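Local coordinates for protein ornithine carbamoyltransferase (Giardia intestinalis, PDB 3GRF) that probably interconverts ornithine plus carbamoyl phosphate with citrulline plus phosphate, a reversible step that serves arginine degradation, at residues L48-K53 / E95-M100; T89-A94 / A118-V123. All coordinates share one frame; numbering follows the deposited sequence.

Helix 90-97 takes part in both contacts, facing strand 46-51 in one and the end of helix 111-120 in the other, and the pair illustrates how the chemistry of a packed helix changes with depth. Contact 1 belongs to the core: Phe97 of the helix packs on Leu48 and Phe50 of the strand, all three buried and apolar, with no hydrogen bond across. Contact 2 lies nearer the surface, where Gln91 and Ala94 of the same helix meet the end of helix 111-120. There a glutamine covers a histidine ring and shares a water with it, while alanines fill the buried part. Ser98 of contact 1 joins the two, its OG lying 3.0 Å from Ser122 N of contact 2, probably as a hydrogen bond.

Contact 1: residues L48-K53 / E95-M100; sequences LAFFAK and EVFSRM
Packing of a helix on a parallel beta-sheet is exemplified where helix 90-97 meets strand 46-51 in the carbamoyl phosphate-binding domain. Phe97 carries the helix side of the contact, and its neighbours Leu48 and Phe50 lie two residues apart on the same face of the strand. The Leu48 side chain crosses that of Phe97 at about a right angle: its CG stands anti to the backbone N (chi1 178°), and its CD2 methyl touches Phe97 at the root, 3.5 Å from CB. The CD1-CE1 side of the Phe97 ring meets CE1 and CZ of Phe50 instead, with the two CE1 atoms of Phe97 and Phe50 3.6 Å apart. The rings are inclined at 48° with centroids 5.5 Å apart, an oblique packing that is neither a stack nor a T. Leu48 also turns its CD1 toward one face of the Phe50 ring, so the three side chains form one apolar cluster. Met117 of helix 111-120 and Cys104 of the adjoining strand each touch both phenylalanines. Away from this cluster, Arg99 NH1 bridges to Glu95 OE2 at 2.9 Å. Such an apolar layer between helix and parallel strands is characteristic of an alpha/beta domain.

Contact 2: residues T89-A94 / A118-V123; sequences TVQDTA and AQHASV
Gln119 CB lies toward the rim of one face of the His120 ring, and Gln91 of helix 90-97 covers the opposite face, so aliphatic carbon lies on both. His120 itself belongs to the last turn of helix 111-120. Gln91 CB stands 3.5 Å from the centroid of the His120 ring and only 6° off its normal, a well-centred CH-pi contact. With CG anti to the backbone N (chi1 174°) and the chain extended beyond it, Gln91 then runs across the imidazole: its CG comes within 3.4 Å of His120 ND1, and its amide plane lies 16° from that of the ring. A water ties the polar ends together, donating to Gln91 OE1 at 3.0 Å and hydrogen bonding to His120 ND1 at 3.2 Å. The neighbouring Asp92 points away and forms a salt bridge with Arg287 of the second subunit. Next comes Ala121, where the chain leaves the helix. Its backbone N is 3.8 Å from Ala94 CB, and the methyl groups of Ala94 and Ala121 are 4.1 Å apart. These small side chains let the backbones close to 4.8 Å between the CA atoms of Ala94 and Ala121. Helix 90-97 is thus packed beside the end of helix 111-120, whose chain continues through Ser122 and Val123 into strand 125-127, at one edge of the parallel sheet within this chain.

Contact 1: residues L48-K53 / E95-M100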
loop_
_atom_site.group_PDB
_atom_site.type_symbol
_atom_site.label_atom_id
_atom_site.label_comp_id
_atom_site.label_asym_id
_atom_site.label_seq_id
_atom_site.Cartn_x
_atom_site.Cartn_y
_atom_site.Cartn_z
ATOM N N LEU A 48 -5.242 3.117 -9.677
ATOM C CA LEU A 48 -5.001 1.737 -9.478
ATOM C C LEU A 48 -3.747 1.412 -10.253
ATOM O O LEU A 48 -3.716 1.580 -11.454
ATOM C CB LEU A 48 -6.153 0.955 -10.062
ATOM C CG LEU A 48 -6.027 -0.560 -9.986
ATOM C CD1 LEU A 48 -5.504 -1.078 -8.597
ATOM C CD2 LEU A 48 -7.384 -1.110 -10.293
ATOM N N ALA A 49 -2.715 0.897 -9.582
ATOM C CA ALA A 49 -1.411 0.747 -10.235
ATOM C C ALA A 49 -0.903 -0.680 -10.198
ATOM O O ALA A 49 -0.366 -1.096 -9.181
ATOM C CB ALA A 49 -0.401 1.662 -9.539
ATOM N N PHE A 50 -1.064 -1.404 -11.312
ATOM C CA PHE A 50 -0.627 -2.807 -11.464
ATOM C C PHE A 50 0.841 -2.874 -11.786
ATOM O O PHE A 50 1.361 -2.066 -12.541
ATOM C CB PHE A 50 -1.419 -3.495 -12.592
ATOM C CG PHE A 50 -2.916 -3.611 -12.324
ATOM C CD1 PHE A 50 -3.801 -2.720 -12.882
ATOM C CD2 PHE A 50 -3.427 -4.597 -11.493
ATOM C CE1 PHE A 50 -5.196 -2.834 -12.643
ATOM C CE2 PHE A 50 -4.831 -4.713 -11.258
ATOM C CZ PHE A 50 -5.696 -3.818 -11.841
ATOM N N PHE A 51 1.545 -3.817 -11.174
ATOM C CA PHE A 51 2.913 -4.040 -11.521
ATOM C C PHE A 51 3.083 -5.532 -11.630
ATOM O O PHE A 51 2.807 -6.244 -10.674
ATOM C CB PHE A 51 3.834 -3.476 -10.438
ATOM C CG PHE A 51 3.919 -1.971 -10.434
ATOM C CD1 PHE A 51 4.935 -1.319 -11.108
ATOM C CD2 PHE A 51 2.991 -1.219 -9.737
ATOM C CE1 PHE A 51 4.994 0.072 -11.109
ATOM C CE2 PHE A 51 3.063 0.185 -9.688
ATOM C CZ PHE A 51 4.037 0.822 -10.414
ATOM N N ALA A 52 3.551 -6.011 -12.790
ATOM C CA ALA A 52 3.841 -7.410 -13.008
ATOM C C ALA A 52 5.278 -7.680 -12.579
ATOM O O ALA A 52 5.701 -8.814 -12.426
ATOM C CB ALA A 52 3.630 -7.772 -14.474
ATOM N N LYS A 53 5.992 -6.611 -12.378
ATOM C CA LYS A 53 7.376 -6.637 -11.914
ATOM C C LYS A 53 7.682 -5.245 -11.345
ATOM O O LYS A 53 7.329 -4.217 -11.934
ATOM C CB LYS A 53 8.317 -7.074 -13.057
ATOM C CG LYS A 53 9.624 -6.319 -13.126
ATOM C CD LYS A 53 10.639 -7.015 -14.015
ATOM C CE LYS A 53 11.967 -6.278 -14.013
ATOM N NZ LYS A 53 12.124 -5.418 -12.810
ATOM N N GLU A 95 -13.655 -3.776 -16.591
ATOM C CA GLU A 95 -15.044 -3.317 -16.446
ATOM C C GLU A 95 -15.340 -3.001 -14.999
ATOM O O GLU A 95 -16.017 -2.036 -14.685
ATOM C CB GLU A 95 -16.051 -4.359 -16.970
ATOM C CG GLU A 95 -16.186 -4.436 -18.510
ATOM C CD GLU A 95 -16.998 -3.298 -19.145
ATOM O OE1 GLU A 95 -17.276 -3.366 -20.367
ATOM O OE2 GLU A 95 -17.372 -2.336 -18.468
ATOM N N VAL A 96 -14.777 -3.804 -14.116
ATOM C CA VAL A 96 -15.050 -3.656 -12.698
ATOM C C VAL A 96 -14.221 -2.536 -12.063
ATOM O O VAL A 96 -14.747 -1.805 -11.242
ATOM C CB VAL A 96 -14.842 -4.996 -11.988
ATOM C CG1 VAL A 96 -14.698 -4.809 -10.502
ATOM C CG2 VAL A 96 -15.994 -5.983 -12.380
ATOM N N PHE A 97 -12.933 -2.402 -12.409
ATOM C CA PHE A 97 -12.149 -1.314 -11.781
ATOM C C PHE A 97 -12.524 0.078 -12.276
ATOM O O PHE A 97 -12.364 1.039 -11.550
ATOM C CB PHE A 97 -10.609 -1.559 -11.654
ATOM C CG PHE A 97 -9.816 -1.666 -12.978
ATOM C CD1 PHE A 97 -9.132 -2.863 -13.287
ATOM C CD2 PHE A 97 -9.682 -0.585 -13.850
ATOM C CE1 PHE A 97 -8.346 -2.973 -14.453
ATOM C CE2 PHE A 97 -8.911 -0.675 -15.024
ATOM C CZ PHE A 97 -8.241 -1.865 -15.324
ATOM N N SER A 98 -13.078 0.146 -13.493
ATOM C CA SER A 98 -13.514 1.391 -14.119
ATOM C C SER A 98 -14.777 1.950 -13.490
ATOM O O SER A 98 -15.145 3.077 -13.768
ATOM C CB SER A 98 -13.765 1.218 -15.610
ATOM O OG SER A 98 -12.709 0.538 -16.239
ATOM N N ARG A 99 -15.429 1.183 -12.641
ATOM C CA ARG A 99 -16.569 1.706 -11.890
ATOM C C ARG A 99 -16.195 1.962 -10.431
ATOM O O ARG A 99 -17.081 2.145 -9.600
ATOM C CB ARG A 99 -17.676 0.680 -11.945
ATOM C CG ARG A 99 -18.342 0.545 -13.273
ATOM C CD ARG A 99 -19.174 -0.727 -13.228
ATOM N NE ARG A 99 -20.104 -0.902 -14.361
ATOM C CZ ARG A 99 -19.723 -1.185 -15.608
ATOM N NH1 ARG A 99 -18.437 -1.319 -15.913
ATOM N NH2 ARG A 99 -20.630 -1.356 -16.543
ATOM N N MET A 100 -14.891 1.883 -10.105
ATOM C CA MET A 100 -14.389 2.137 -8.728
ATOM C C MET A 100 -13.308 3.210 -8.697
ATOM O O MET A 100 -13.465 4.207 -7.982
ATOM C CB MET A 100 -13.890 0.861 -8.024
ATOM C CG MET A 100 -15.008 -0.127 -7.558
ATOM S SD MET A 100 -14.291 -1.595 -6.800
ATOM C CE MET A 100 -15.617 -2.759 -6.899
#

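Contact 2: residues T89-A94 / A118-V123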
loop_
_atom_site.group_PDB
_atom_site.type_symbol
_atom_site.label_atom_id
_atom_site.label_comp_id
_atom_site.label_asym_id
_atom_site.label_seq_id
_atom_site.Cartn_x
_atom_site.Cartn_y
_atom_site.Cartn_z
ATOM N N THR A 89 -11.134 -12.742 -15.903
ATOM C CA THR A 89 -11.075 -12.179 -17.264
ATOM C C THR A 89 -10.506 -10.768 -17.146
ATOM O O THR A 89 -10.726 -10.064 -16.133
ATOM C CB THR A 89 -12.486 -12.278 -18.004
ATOM O OG1 THR A 89 -12.462 -13.329 -18.973
ATOM C CG2 THR A 89 -12.874 -11.065 -18.741
ATOM N N VAL A 90 -9.749 -10.358 -18.153
ATOM C CA VAL A 90 -9.231 -8.988 -18.172
ATOM C C VAL A 90 -10.321 -7.953 -18.467
ATOM O O VAL A 90 -10.311 -6.879 -17.881
ATOM C CB VAL A 90 -7.923 -8.799 -19.027
ATOM C CG1 VAL A 90 -7.707 -9.939 -19.999
ATOM C CG2 VAL A 90 -7.896 -7.454 -19.722
ATOM N N GLN A 91 -11.250 -8.294 -19.357
ATOM C CA GLN A 91 -12.442 -7.471 -19.605
ATOM C C GLN A 91 -13.235 -7.183 -18.332
ATOM O O GLN A 91 -13.601 -6.048 -18.086
ATOM C CB GLN A 91 -13.359 -8.146 -20.645
ATOM C CG GLN A 91 -14.676 -7.397 -20.829
ATOM C CD GLN A 91 -15.650 -8.132 -21.712
ATOM O OE1 GLN A 91 -16.729 -7.633 -22.003
ATOM N NE2 GLN A 91 -15.262 -9.326 -22.172
ATOM N N ASP A 92 -13.529 -8.250 -17.580
ATOM C CA ASP A 92 -14.280 -8.218 -16.339
ATOM C C ASP A 92 -13.510 -7.433 -15.300
ATOM O O ASP A 92 -14.088 -6.591 -14.598
ATOM C CB ASP A 92 -14.542 -9.636 -15.824
ATOM C CG ASP A 92 -15.630 -10.374 -16.616
ATOM O OD1 ASP A 92 -16.223 -9.830 -17.579
ATOM O OD2 ASP A 92 -15.920 -11.522 -16.249
ATOM N N THR A 93 -12.200 -7.666 -15.224
ATOM C CA THR A 93 -11.364 -6.907 -14.308
ATOM C C THR A 93 -11.474 -5.410 -14.661
ATOM O O THR A 93 -11.849 -4.588 -13.813
ATOM C CB THR A 93 -9.910 -7.439 -14.314
ATOM O OG1 THR A 93 -9.909 -8.802 -13.882
ATOM C CG2 THR A 93 -9.041 -6.646 -13.381
ATOM N N ALA A 94 -11.209 -5.071 -15.931
ATOM C CA ALA A 94 -11.220 -3.678 -16.361
ATOM C C ALA A 94 -12.605 -3.039 -16.220
ATOM O O ALA A 94 -12.720 -1.904 -15.804
ATOM C CB ALA A 94 -10.687 -3.546 -17.782
ATOM N N ALA A 118 -6.724 -1.918 -21.524
ATOM C CA ALA A 118 -7.208 -0.639 -22.017
ATOM C C ALA A 118 -8.483 -0.792 -22.885
ATOM O O ALA A 118 -9.408 0.006 -22.771
ATOM C CB ALA A 118 -6.091 0.094 -22.787
ATOM N N GLN A 119 -8.536 -1.810 -23.746
ATOM C CA GLN A 119 -9.697 -2.018 -24.641
ATOM C C GLN A 119 -11.004 -1.892 -23.869
ATOM O O GLN A 119 -11.911 -1.138 -24.265
ATOM C CB GLN A 119 -9.619 -3.407 -25.282
ATOM C CG GLN A 119 -10.165 -3.562 -26.694
ATOM C CD GLN A 119 -9.357 -4.604 -27.478
ATOM O OE1 GLN A 119 -8.281 -4.302 -28.027
ATOM N NE2 GLN A 119 -9.857 -5.845 -27.503
ATOM N N HIS A 120 -11.083 -2.597 -22.737
ATOM C CA HIS A 120 -12.363 -2.720 -22.001
ATOM C C HIS A 120 -12.510 -1.727 -20.868
ATOM O O HIS A 120 -13.569 -1.622 -20.282
ATOM C CB HIS A 120 -12.516 -4.114 -21.416
ATOM C CG HIS A 120 -12.326 -5.198 -22.416
ATOM N ND1 HIS A 120 -13.312 -5.575 -23.296
ATOM C CD2 HIS A 120 -11.259 -5.983 -22.680
ATOM C CE1 HIS A 120 -12.860 -6.555 -24.057
ATOM N NE2 HIS A 120 -11.616 -6.823 -23.705
ATOM N N ALA A 121 -11.420 -1.036 -20.550
ATOM C CA ALA A 121 -11.395 -0.065 -19.482
ATOM C C ALA A 121 -12.125 1.195 -19.912
ATOM O O ALA A 121 -12.083 1.609 -21.063
ATOM C CB ALA A 121 -9.970 0.231 -19.079
ATOM N N SER A 122 -12.831 1.780 -18.964
ATOM C CA SER A 122 -13.603 2.994 -19.164
ATOM C C SER A 122 -13.086 4.166 -18.282
ATOM O O SER A 122 -13.742 5.196 -18.179
ATOM C CB SER A 122 -15.063 2.699 -18.835
ATOM O OG SER A 122 -15.881 3.831 -19.117
ATOM N N VAL A 123 -11.921 4.004 -17.653
ATOM C CA VAL A 123 -11.157 5.106 -17.036
ATOM C C VAL A 123 -9.845 5.175 -17.820
ATOM O O VAL A 123 -9.473 4.212 -18.458
ATOM C CB VAL A 123 -10.890 4.863 -15.500
ATOM C CG1 VAL A 123 -12.189 4.875 -14.701
ATOM C CG2 VAL A 123 -10.169 3.543 -15.264
HETATM O O HOH W 1 -16.140 -4.730 -22.179
#